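PDB 6ERC: peroxinectin A from Dictyostelium discoideum, which is a secreted haem peroxidase that uses hydrogen peroxide to oxidise phenolic donors and also acts on iodide and thiocyanate. Local coordinates for residues Asn73-Phe78 and Glu260-Ile265; Gly152-Gly157 and Ser222-Leu227. One frame throughout, in Å; residues are numbered along the deposited sequence.

Contact 1: residues Asn73-Phe78 and Glu260-Ile265; sequences NMWGQF and EQIQKI. With HEM (protoporphyrin IX containing Fe), chain F.
Trp75 reaches from helix 70-80 to helix 247-275, where its indole is met over one face by Ile265 and at the edge by Ile262. CG2 of Ile265 sits over that face, 3.6 Å from Trp75 CE2, and forms a CH-pi contact with the six-membered ring, 25° off the ring normal. At the rim, in the ring plane, CZ2 of Trp75 approaches the carbonyl O of Ile262 at 3.6 Å, with the CG2 methyl of Ile262 close beside it. The indole reaches this far because its CG stands anti to the backbone N (chi1 -172°), which carries the ring away from its own helix to meet the Ile265 side chain at about a right angle. CD2 of Phe78, one turn on, lies over the rim of the opposite face, and Phe490 and Tyr270 also meet the indole. Phe78 adds a looser edge contact, its CE2 lying 4.3 Å from CD1 of Ile262. No hydrogen bond joins the segments, whose axes come within 12.0 Å and cross at -125°; the gap is bridged mainly by these side chains. The other side of helix 70-80 rests on the haem. The extended side chain of Gln77 lays its amide nearly parallel to the porphyrin, with CD 3.6 Å from C4B, and OE1 takes a weak hydrogen bond from Asn217 ND2. Shortened to an alanine here, Gln77 would probably leave this part of the porphyrin face without its amide cover and Asn217 without its weak acceptor. Gly76 CA lies 3.8 Å from the haem vinyl carbon CBC. One helix wedged between cofactor and core, leading into the predicted proton acceptor His81, matches the distal helix of the animal haem peroxidase fold.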
ATOM      1  N   ASN A  73      -1.162   9.161  -4.350  1.00 49.84           N
ATOM      2  CA  ASN A  73      -0.458   8.196  -3.516  1.00 50.68           C
ATOM      3  C   ASN A  73      -1.283   7.782  -2.306  1.00 48.85           C
ATOM      4  O   ASN A  73      -1.038   6.710  -1.744  1.00 48.43           O
ATOM      5  CB  ASN A  73       0.911   8.748  -3.086  1.00 51.97           C
ATOM      6  CG  ASN A  73       0.832   9.725  -1.930  1.00 51.46           C
ATOM      7  OD1 ASN A  73       0.502   9.353  -0.801  1.00 50.82           O
ATOM      8  ND2 ASN A  73       1.186  10.976  -2.197  1.00 51.79           N
ATOM      9  N   MET A  74      -2.267   8.591  -1.908  1.00 49.34           N
ATOM     10  CA  MET A  74      -3.210   8.145  -0.888  1.00 49.54           C
ATOM     11  C   MET A  74      -4.032   6.963  -1.385  1.00 48.52           C
ATOM     12  O   MET A  74      -4.331   6.039  -0.619  1.00 47.87           O
ATOM     13  CB  MET A  74      -4.119   9.300  -0.472  1.00 50.36           C
ATOM     14  CG  MET A  74      -3.421  10.353   0.371  1.00 51.56           C
ATOM     15  SD  MET A  74      -2.827   9.704   1.950  1.00 52.35           S
ATOM     16  CE  MET A  74      -2.076  11.169   2.648  1.00 51.96           C
ATOM     17  N   TRP A  75      -4.402   6.965  -2.668  1.00 47.62           N
ATOM     18  CA  TRP A  75      -5.094   5.806  -3.219  1.00 49.53           C
ATOM     19  C   TRP A  75      -4.147   4.625  -3.365  1.00 48.54           C
ATOM     20  O   TRP A  75      -4.537   3.477  -3.118  1.00 47.52           O
ATOM     21  CB  TRP A  75      -5.726   6.137  -4.568  1.00 50.11           C
ATOM     22  CG  TRP A  75      -6.599   5.025  -5.044  1.00 50.33           C
ATOM     23  CD1 TRP A  75      -6.287   4.067  -5.962  1.00 50.36           C
ATOM     24  CD2 TRP A  75      -7.928   4.737  -4.600  1.00 49.93           C
ATOM     25  NE1 TRP A  75      -7.345   3.204  -6.125  1.00 49.77           N
ATOM     26  CE2 TRP A  75      -8.364   3.596  -5.298  1.00 50.24           C
ATOM     27  CE3 TRP A  75      -8.793   5.339  -3.682  1.00 51.35           C
ATOM     28  CZ2 TRP A  75      -9.629   3.044  -5.109  1.00 52.68           C
ATOM     29  CZ3 TRP A  75     -10.048   4.791  -3.497  1.00 51.32           C
ATOM     30  CH2 TRP A  75     -10.453   3.654  -4.205  1.00 51.64           C
ATOM     31  N   GLY A  76      -2.906   4.884  -3.780  1.00 51.01           N
ATOM     32  CA  GLY A  76      -1.925   3.813  -3.861  1.00 48.48           C
ATOM     33  C   GLY A  76      -1.742   3.108  -2.533  1.00 46.84           C
ATOM     34  O   GLY A  76      -1.752   1.878  -2.460  1.00 45.82           O
ATOM     35  N   GLN A  77      -1.576   3.883  -1.460  1.00 48.09           N
ATOM     36  CA  GLN A  77      -1.458   3.289  -0.135  1.00 51.16           C
ATOM     37  C   GLN A  77      -2.752   2.590   0.261  1.00 50.16           C
ATOM     38  O   GLN A  77      -2.728   1.525   0.889  1.00 49.10           O
ATOM     39  CB  GLN A  77      -1.090   4.363   0.888  1.00 50.53           C
ATOM     40  CG  GLN A  77      -0.755   3.820   2.264  1.00 51.23           C
ATOM     41  CD  GLN A  77      -0.426   4.919   3.253  1.00 52.81           C
ATOM     42  OE1 GLN A  77      -0.461   6.106   2.914  1.00 52.51           O
ATOM     43  NE2 GLN A  77      -0.101   4.532   4.483  1.00 52.83           N
ATOM     44  N   PHE A  78      -3.893   3.179  -0.101  1.00 51.08           N
ATOM     45  CA  PHE A  78      -5.176   2.528   0.138  1.00 50.92           C
ATOM     46  C   PHE A  78      -5.313   1.255  -0.685  1.00 49.61           C
ATOM     47  O   PHE A  78      -5.916   0.280  -0.224  1.00 49.48           O
ATOM     48  CB  PHE A  78      -6.314   3.497  -0.185  1.00 51.05           C
ATOM     49  CG  PHE A  78      -7.677   2.948   0.101  1.00 51.91           C
ATOM     50  CD1 PHE A  78      -8.227   3.054   1.367  1.00 52.51           C
ATOM     51  CD2 PHE A  78      -8.413   2.331  -0.893  1.00 51.58           C
ATOM     52  CE1 PHE A  78      -9.479   2.552   1.634  1.00 52.97           C
ATOM     53  CE2 PHE A  78      -9.665   1.826  -0.631  1.00 52.06           C
ATOM     54  CZ  PHE A  78     -10.200   1.939   0.635  1.00 53.46           C
ATOM     55  N   GLU A 260     -16.779  -3.025  -6.259  1.00 55.68           N
ATOM     56  CA  GLU A 260     -16.732  -2.596  -7.653  1.00 55.45           C
ATOM     57  C   GLU A 260     -16.219  -1.167  -7.774  1.00 54.34           C
ATOM     58  O   GLU A 260     -15.461  -0.848  -8.696  1.00 53.45           O
ATOM     59  CB  GLU A 260     -18.117  -2.719  -8.289  1.00 56.85           C
ATOM     60  CG  GLU A 260     -18.227  -2.032  -9.649  1.00 56.67           C
ATOM     61  CD  GLU A 260     -19.545  -2.302 -10.346  1.00 56.71           C
ATOM     62  OE1 GLU A 260     -20.254  -3.248  -9.942  1.00 57.00           O
ATOM     63  OE2 GLU A 260     -19.869  -1.563 -11.299  1.00 56.70           O
ATOM     64  N   GLN A 261     -16.635  -0.288  -6.862  1.00 55.72           N
ATOM     65  CA  GLN A 261     -16.173   1.094  -6.913  1.00 56.92           C
ATOM     66  C   GLN A 261     -14.667   1.174  -6.699  1.00 55.94           C
ATOM     67  O   GLN A 261     -13.973   1.925  -7.394  1.00 53.95           O
ATOM     68  CB  GLN A 261     -16.913   1.932  -5.870  1.00 54.65           C
ATOM     69  CG  GLN A 261     -16.580   3.415  -5.911  1.00 55.07           C
ATOM     70  CD  GLN A 261     -16.931   4.060  -7.238  1.00 56.47           C
ATOM     71  OE1 GLN A 261     -18.051   4.533  -7.435  1.00 57.74           O
ATOM     72  NE2 GLN A 261     -15.973   4.085  -8.155  1.00 56.36           N
ATOM     73  N   ILE A 262     -14.141   0.405  -5.743  1.00 54.70           N
ATOM     74  CA  ILE A 262     -12.697   0.381  -5.521  1.00 55.39           C
ATOM     75  C   ILE A 262     -11.987  -0.146  -6.761  1.00 54.02           C
ATOM     76  O   ILE A 262     -11.012   0.446  -7.242  1.00 54.34           O
ATOM     77  CB  ILE A 262     -12.357  -0.458  -4.275  1.00 55.29           C
ATOM     78  CG1 ILE A 262     -12.944   0.191  -3.016  1.00 55.04           C
ATOM     79  CG2 ILE A 262     -10.842  -0.612  -4.127  1.00 53.35           C
ATOM     80  CD1 ILE A 262     -12.941  -0.710  -1.795  1.00 55.53           C
ATOM     81  N   GLN A 263     -12.468  -1.266  -7.301  1.00 51.93           N
ATOM     82  CA  GLN A 263     -11.817  -1.867  -8.458  1.00 51.18           C
ATOM     83  C   GLN A 263     -11.807  -0.917  -9.650  1.00 52.74           C
ATOM     84  O   GLN A 263     -10.779  -0.766 -10.322  1.00 52.49           O
ATOM     85  CB  GLN A 263     -12.512  -3.178  -8.818  1.00 53.31           C
ATOM     86  CG  GLN A 263     -12.284  -4.287  -7.809  1.00 52.63           C
ATOM     87  CD  GLN A 263     -12.938  -5.589  -8.215  1.00 53.79           C
ATOM     88  OE1 GLN A 263     -13.727  -5.639  -9.161  1.00 53.88           O
ATOM     89  NE2 GLN A 263     -12.603  -6.658  -7.508  1.00 54.21           N
ATOM     90  N   LYS A 264     -12.938  -0.256  -9.925  1.00 56.85           N
ATOM     91  CA  LYS A 264     -13.037   0.567 -11.130  1.00 56.24           C
ATOM     92  C   LYS A 264     -12.082   1.752 -11.075  1.00 53.65           C
ATOM     93  O   LYS A 264     -11.429   2.078 -12.073  1.00 52.55           O
ATOM     94  CB  LYS A 264     -14.473   1.052 -11.324  1.00 54.90           C
ATOM     95  CG  LYS A 264     -14.734   1.639 -12.708  1.00 56.35           C
ATOM     96  CD  LYS A 264     -16.107   2.286 -12.795  1.00 58.87           C
ATOM     97  CE  LYS A 264     -16.399   2.805 -14.195  1.00 59.30           C
ATOM     98  NZ  LYS A 264     -17.700   3.537 -14.242  1.00 60.15           N
ATOM     99  N   ILE A 265     -12.000   2.421  -9.923  1.00 52.95           N
ATOM    100  CA  ILE A 265     -11.072   3.541  -9.782  1.00 55.07           C
ATOM    101  C   ILE A 265      -9.639   3.073 -10.005  1.00 53.67           C
ATOM    102  O   ILE A 265      -8.818   3.792 -10.588  1.00 52.81           O
ATOM    103  CB  ILE A 265     -11.246   4.207  -8.403  1.00 54.32           C
ATOM    104  CG1 ILE A 265     -12.577   4.961  -8.348  1.00 54.02           C
ATOM    105  CG2 ILE A 265     -10.083   5.157  -8.104  1.00 53.01           C
ATOM    106  CD1 ILE A 265     -12.971   5.416  -6.967  1.00 52.75           C
TER
HETATM  107  CHA HEM F 604       4.711  -0.906   3.532  1.00 54.12           C
HETATM  108  CHB HEM F 604       4.348   3.358   5.781  1.00 50.11           C
HETATM  109  CHC HEM F 604       2.729   5.371   1.658  1.00 47.77           C
HETATM  110  CHD HEM F 604       3.329   1.148  -0.638  1.00 52.38           C
HETATM  111  C1A HEM F 604       4.810   0.087   4.474  1.00 52.15           C
HETATM  112  C2A HEM F 604       5.400  -0.048   5.783  1.00 50.82           C
HETATM  113  C3A HEM F 604       5.307   1.127   6.411  1.00 49.41           C
HETATM  114  C4A HEM F 604       4.645   2.047   5.514  1.00 49.80           C
HETATM  115  CMA HEM F 604       5.798   1.465   7.837  1.00 45.54           C
HETATM  116  CAA HEM F 604       6.034  -1.342   6.319  1.00 51.66           C
HETATM  117  CBA HEM F 604       7.529  -1.083   6.440  1.00 52.61           C
HETATM  118  CGA HEM F 604       8.281  -2.387   6.398  1.00 54.79           C
HETATM  119  O1A HEM F 604       8.228  -3.087   5.354  1.00 54.82           O
HETATM  120  O2A HEM F 604       8.948  -2.724   7.409  1.00 54.01           O
HETATM  121  C1B HEM F 604       3.861   4.257   4.862  1.00 49.24           C
HETATM  122  C2B HEM F 604       3.547   5.636   5.143  1.00 47.71           C
HETATM  123  C3B HEM F 604       3.094   6.198   4.010  1.00 48.25           C
HETATM  124  C4B HEM F 604       3.112   5.185   2.973  1.00 49.49           C
HETATM  125  CMB HEM F 604       3.728   6.260   6.542  1.00 43.14           C
HETATM  126  CAB HEM F 604       2.627   7.648   3.747  1.00 47.63           C
HETATM  127  CBB HEM F 604       2.684   8.615   4.669  1.00 48.58           C
HETATM  128  C1C HEM F 604       2.755   4.412   0.668  1.00 47.66           C
HETATM  129  C2C HEM F 604       2.373   4.596  -0.721  1.00 48.10           C
HETATM  130  C3C HEM F 604       2.539   3.416  -1.357  1.00 49.54           C
HETATM  131  C4C HEM F 604       3.030   2.469  -0.381  1.00 51.55           C
HETATM  132  CMC HEM F 604       1.884   5.959  -1.258  1.00 45.50           C
HETATM  133  CAC HEM F 604       2.310   2.971  -2.826  1.00 47.87           C
HETATM  134  CBC HEM F 604       1.848   3.739  -3.814  1.00 47.73           C
HETATM  135  C1D HEM F 604       3.712   0.219   0.299  1.00 52.10           C
HETATM  136  C2D HEM F 604       3.874  -1.198   0.068  1.00 51.41           C
HETATM  137  C3D HEM F 604       4.265  -1.754   1.219  1.00 54.18           C
HETATM  138  C4D HEM F 604       4.345  -0.719   2.220  1.00 54.05           C
HETATM  139  CMD HEM F 604       3.658  -1.900  -1.288  1.00 49.08           C
HETATM  140  CAD HEM F 604       4.551  -3.239   1.500  1.00 53.66           C
HETATM  141  CBD HEM F 604       3.183  -3.886   1.691  1.00 54.33           C
HETATM  142  CGD HEM F 604       3.243  -5.001   2.707  1.00 53.26           C
HETATM  143  O1D HEM F 604       3.135  -4.704   3.924  1.00 51.67           O
HETATM  144  O2D HEM F 604       3.389  -6.187   2.316  1.00 51.47           O
HETATM  145  NA  HEM F 604       4.357   1.380   4.342  1.00 54.14           N
HETATM  146  NB  HEM F 604       3.585   4.013   3.531  1.00 54.65           N
HETATM  147  NC  HEM F 604       3.149   3.102   0.837  1.00 52.80           N
HETATM  148  ND  HEM F 604       4.006   0.474   1.623  1.00 55.15           N
HETATM  149 FE   HEM F 604       3.745   2.208   2.577  1.00 61.91          FE

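Contact 2: residues Gly152-Gly157 and Ser222-Leu227; sequences GNVLYG and SIHTLL. With NA (sodium ion), chain K.
Val154 and Leu155 of the short helix 153-156 pack against His224 and Leu227 of helix 218-241, inside the helical core of the animal haem peroxidase fold and next to its sodium site. CG2 of Val154 meets the NE2 side of the His224 imidazole; the modelled separation is too short for ordinary packing and its exact value is doubtful. Leu155 approaches with its branch ends: CD2 comes 3.9 Å from the carbonyl O of His224, while CD1 lies 3.8 Å from CB of Leu227, the two leucine side chains crossing at about a right angle. Two further contacts hold the imidazole. With CG beside its backbone N (chi1 -74°), the ring turns back along its helix and ND1 hydrogen-bonds to the carbonyl of Leu220, while Phe78 meets the same ring edge-to-face. Leu155 is backed in turn by Ile258 of helix 247-275, and its CB sits over the centre of the Tyr156 ring. Gly152 is the N-cap of the short helix, and its O accepts from both Leu155 N and Tyr156 N. The next residue fixes this end to the metal: together with Asp151 OD1 and the carbonyls of Gly147, Tyr149 and Asn82, the side chain of Asn153 binds sodium, through OD1 at 2.4 Å.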
ATOM      1  N   GLY A 152     -12.361  -5.224  -0.713  1.00 57.34           N
ATOM      2  CA  GLY A 152     -12.892  -4.342   0.305  1.00 57.55           C
ATOM      3  C   GLY A 152     -12.559  -4.724   1.727  1.00 58.58           C
ATOM      4  O   GLY A 152     -13.143  -4.155   2.655  1.00 59.53           O
ATOM      5  N   ASN A 153     -11.638  -5.671   1.934  1.00 58.28           N
ATOM      6  CA  ASN A 153     -11.230  -6.032   3.288  1.00 59.08           C
ATOM      7  C   ASN A 153     -10.821  -4.805   4.088  1.00 59.11           C
ATOM      8  O   ASN A 153     -10.917  -4.802   5.321  1.00 58.26           O
ATOM      9  CB  ASN A 153     -10.072  -7.030   3.240  1.00 60.25           C
ATOM     10  CG  ASN A 153      -8.779  -6.399   2.746  1.00 59.25           C
ATOM     11  OD1 ASN A 153      -8.502  -6.376   1.547  1.00 58.15           O
ATOM     12  ND2 ASN A 153      -7.984  -5.877   3.672  1.00 59.33           N
ATOM     13  N   VAL A 154     -10.351  -3.762   3.404  1.00 59.39           N
ATOM     14  CA  VAL A 154      -9.977  -2.521   4.073  1.00 59.22           C
ATOM     15  C   VAL A 154     -11.152  -1.943   4.853  1.00 58.61           C
ATOM     16  O   VAL A 154     -10.957  -1.290   5.885  1.00 58.46           O
ATOM     17  CB  VAL A 154      -9.434  -1.519   3.034  1.00 58.89           C
ATOM     18  CG1 VAL A 154     -10.478  -1.240   1.959  1.00 58.84           C
ATOM     19  CG2 VAL A 154      -8.994  -0.231   3.708  1.00 58.16           C
ATOM     20  N   LEU A 155     -12.380  -2.159   4.383  1.00 60.19           N
ATOM     21  CA  LEU A 155     -13.562  -1.644   5.066  1.00 60.36           C
ATOM     22  C   LEU A 155     -14.244  -2.676   5.950  1.00 58.40           C
ATOM     23  O   LEU A 155     -14.665  -2.345   7.061  1.00 57.74           O
ATOM     24  CB  LEU A 155     -14.583  -1.119   4.051  1.00 60.93           C
ATOM     25  CG  LEU A 155     -14.160   0.050   3.157  1.00 60.11           C
ATOM     26  CD1 LEU A 155     -15.321   0.441   2.273  1.00 59.92           C
ATOM     27  CD2 LEU A 155     -13.681   1.250   3.966  1.00 59.50           C
ATOM     28  N   TYR A 156     -14.356  -3.920   5.490  1.00 57.71           N
ATOM     29  CA  TYR A 156     -15.214  -4.906   6.133  1.00 61.04           C
ATOM     30  C   TYR A 156     -14.453  -5.939   6.952  1.00 60.97           C
ATOM     31  O   TYR A 156     -15.088  -6.774   7.606  1.00 61.24           O
ATOM     32  CB  TYR A 156     -16.068  -5.606   5.072  1.00 62.11           C
ATOM     33  CG  TYR A 156     -16.704  -4.632   4.106  1.00 60.90           C
ATOM     34  CD1 TYR A 156     -17.787  -3.854   4.490  1.00 60.13           C
ATOM     35  CD2 TYR A 156     -16.210  -4.478   2.817  1.00 60.32           C
ATOM     36  CE1 TYR A 156     -18.367  -2.956   3.615  1.00 60.60           C
ATOM     37  CE2 TYR A 156     -16.783  -3.583   1.935  1.00 59.74           C
ATOM     38  CZ  TYR A 156     -17.864  -2.824   2.339  1.00 59.67           C
ATOM     39  OH  TYR A 156     -18.441  -1.930   1.467  1.00 57.73           O
ATOM     40  N   GLY A 157     -13.124  -5.903   6.947  1.00 61.00           N
ATOM     41  CA  GLY A 157     -12.342  -6.830   7.742  1.00 60.58           C
ATOM     42  C   GLY A 157     -12.084  -8.139   7.027  1.00 61.12           C
ATOM     43  O   GLY A 157     -12.586  -8.414   5.932  1.00 60.63           O
ATOM     44  N   SER A 222      -9.320   9.385   5.566  1.00 53.47           N
ATOM     45  CA  SER A 222     -10.335  10.107   4.810  1.00 52.94           C
ATOM     46  C   SER A 222     -10.921   9.233   3.709  1.00 54.08           C
ATOM     47  O   SER A 222     -12.140   9.225   3.498  1.00 54.85           O
ATOM     48  CB  SER A 222      -9.744  11.385   4.223  1.00 52.41           C
ATOM     49  OG  SER A 222      -9.493  12.332   5.243  1.00 53.87           O
ATOM     50  N   ILE A 223     -10.074   8.488   2.998  1.00 50.42           N
ATOM     51  CA  ILE A 223     -10.586   7.577   1.980  1.00 51.82           C
ATOM     52  C   ILE A 223     -11.474   6.520   2.621  1.00 53.99           C
ATOM     53  O   ILE A 223     -12.543   6.185   2.097  1.00 54.04           O
ATOM     54  CB  ILE A 223      -9.431   6.945   1.181  1.00 50.83           C
ATOM     55  CG1 ILE A 223      -8.680   8.031   0.400  1.00 51.67           C
ATOM     56  CG2 ILE A 223      -9.969   5.875   0.228  1.00 50.47           C
ATOM     57  CD1 ILE A 223      -7.457   7.541  -0.358  1.00 50.01           C
ATOM     58  N   HIS A 224     -11.050   5.975   3.763  1.00 54.37           N
ATOM     59  CA  HIS A 224     -11.909   5.049   4.493  1.00 56.21           C
ATOM     60  C   HIS A 224     -13.271   5.677   4.758  1.00 55.69           C
ATOM     61  O   HIS A 224     -14.312   5.051   4.541  1.00 55.75           O
ATOM     62  CB  HIS A 224     -11.251   4.642   5.811  1.00 55.64           C
ATOM     63  CG  HIS A 224     -10.116   3.683   5.654  1.00 56.98           C
ATOM     64  ND1 HIS A 224      -8.925   4.029   5.053  1.00 57.57           N
ATOM     65  CD2 HIS A 224      -9.984   2.389   6.030  1.00 57.88           C
ATOM     66  CE1 HIS A 224      -8.111   2.989   5.061  1.00 57.26           C
ATOM     67  NE2 HIS A 224      -8.730   1.981   5.650  1.00 56.92           N
ATOM     68  N   THR A 225     -13.274   6.927   5.220  1.00 54.40           N
ATOM     69  CA  THR A 225     -14.518   7.579   5.610  1.00 54.26           C
ATOM     70  C   THR A 225     -15.472   7.705   4.428  1.00 55.73           C
ATOM     71  O   THR A 225     -16.653   7.352   4.528  1.00 56.90           O
ATOM     72  CB  THR A 225     -14.213   8.955   6.207  1.00 54.47           C
ATOM     73  OG1 THR A 225     -13.325   8.807   7.321  1.00 54.68           O
ATOM     74  CG2 THR A 225     -15.489   9.645   6.671  1.00 55.62           C
ATOM     75  N   LEU A 226     -14.978   8.207   3.296  1.00 55.33           N
ATOM     76  CA  LEU A 226     -15.866   8.491   2.174  1.00 54.88           C
ATOM     77  C   LEU A 226     -16.501   7.217   1.633  1.00 56.52           C
ATOM     78  O   LEU A 226     -17.688   7.208   1.286  1.00 58.49           O
ATOM     79  CB  LEU A 226     -15.107   9.224   1.067  1.00 53.33           C
ATOM     80  CG  LEU A 226     -14.472  10.573   1.424  1.00 54.16           C
ATOM     81  CD1 LEU A 226     -13.991  11.279   0.163  1.00 54.41           C
ATOM     82  CD2 LEU A 226     -15.422  11.474   2.202  1.00 54.82           C
ATOM     83  N   LEU A 227     -15.735   6.127   1.556  1.00 53.54           N
ATOM     84  CA  LEU A 227     -16.303   4.879   1.061  1.00 56.85           C
ATOM     85  C   LEU A 227     -17.266   4.266   2.067  1.00 57.45           C
ATOM     86  O   LEU A 227     -18.168   3.515   1.680  1.00 55.54           O
ATOM     87  CB  LEU A 227     -15.192   3.889   0.714  1.00 55.79           C
ATOM     88  CG  LEU A 227     -14.305   4.265  -0.476  1.00 55.32           C
ATOM     89  CD1 LEU A 227     -13.291   3.160  -0.749  1.00 54.50           C
ATOM     90  CD2 LEU A 227     -15.131   4.551  -1.725  1.00 55.17           C
TER
HETATM   91 NA    NA K 609      -7.937  -8.138  -0.031  1.00 57.05          NA

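From the N terminus, the chain first lays down helix 70-80, with residues 73-78, against the haem. It then runs through the sodium-binding loop into 152-157, and contact 2 closes a loop of 64 residues when helix 218-241 arrives with 222-227. The next helix, 247-275, brings 260-265 back to the start and closes contact 1 over 181 residues, so contact 2 is nested within it. The two share a core: Phe78 CZ touches Val154 CG1 at 3.5 Å and Leu227 CD1 at 3.6 Å. Four helices, 70-80, 153-156, 218-241 and 247-275, and the sodium loop are tied together on the side of helix 70-80 away from the haem, with Asn82 of the sodium site just after that helix.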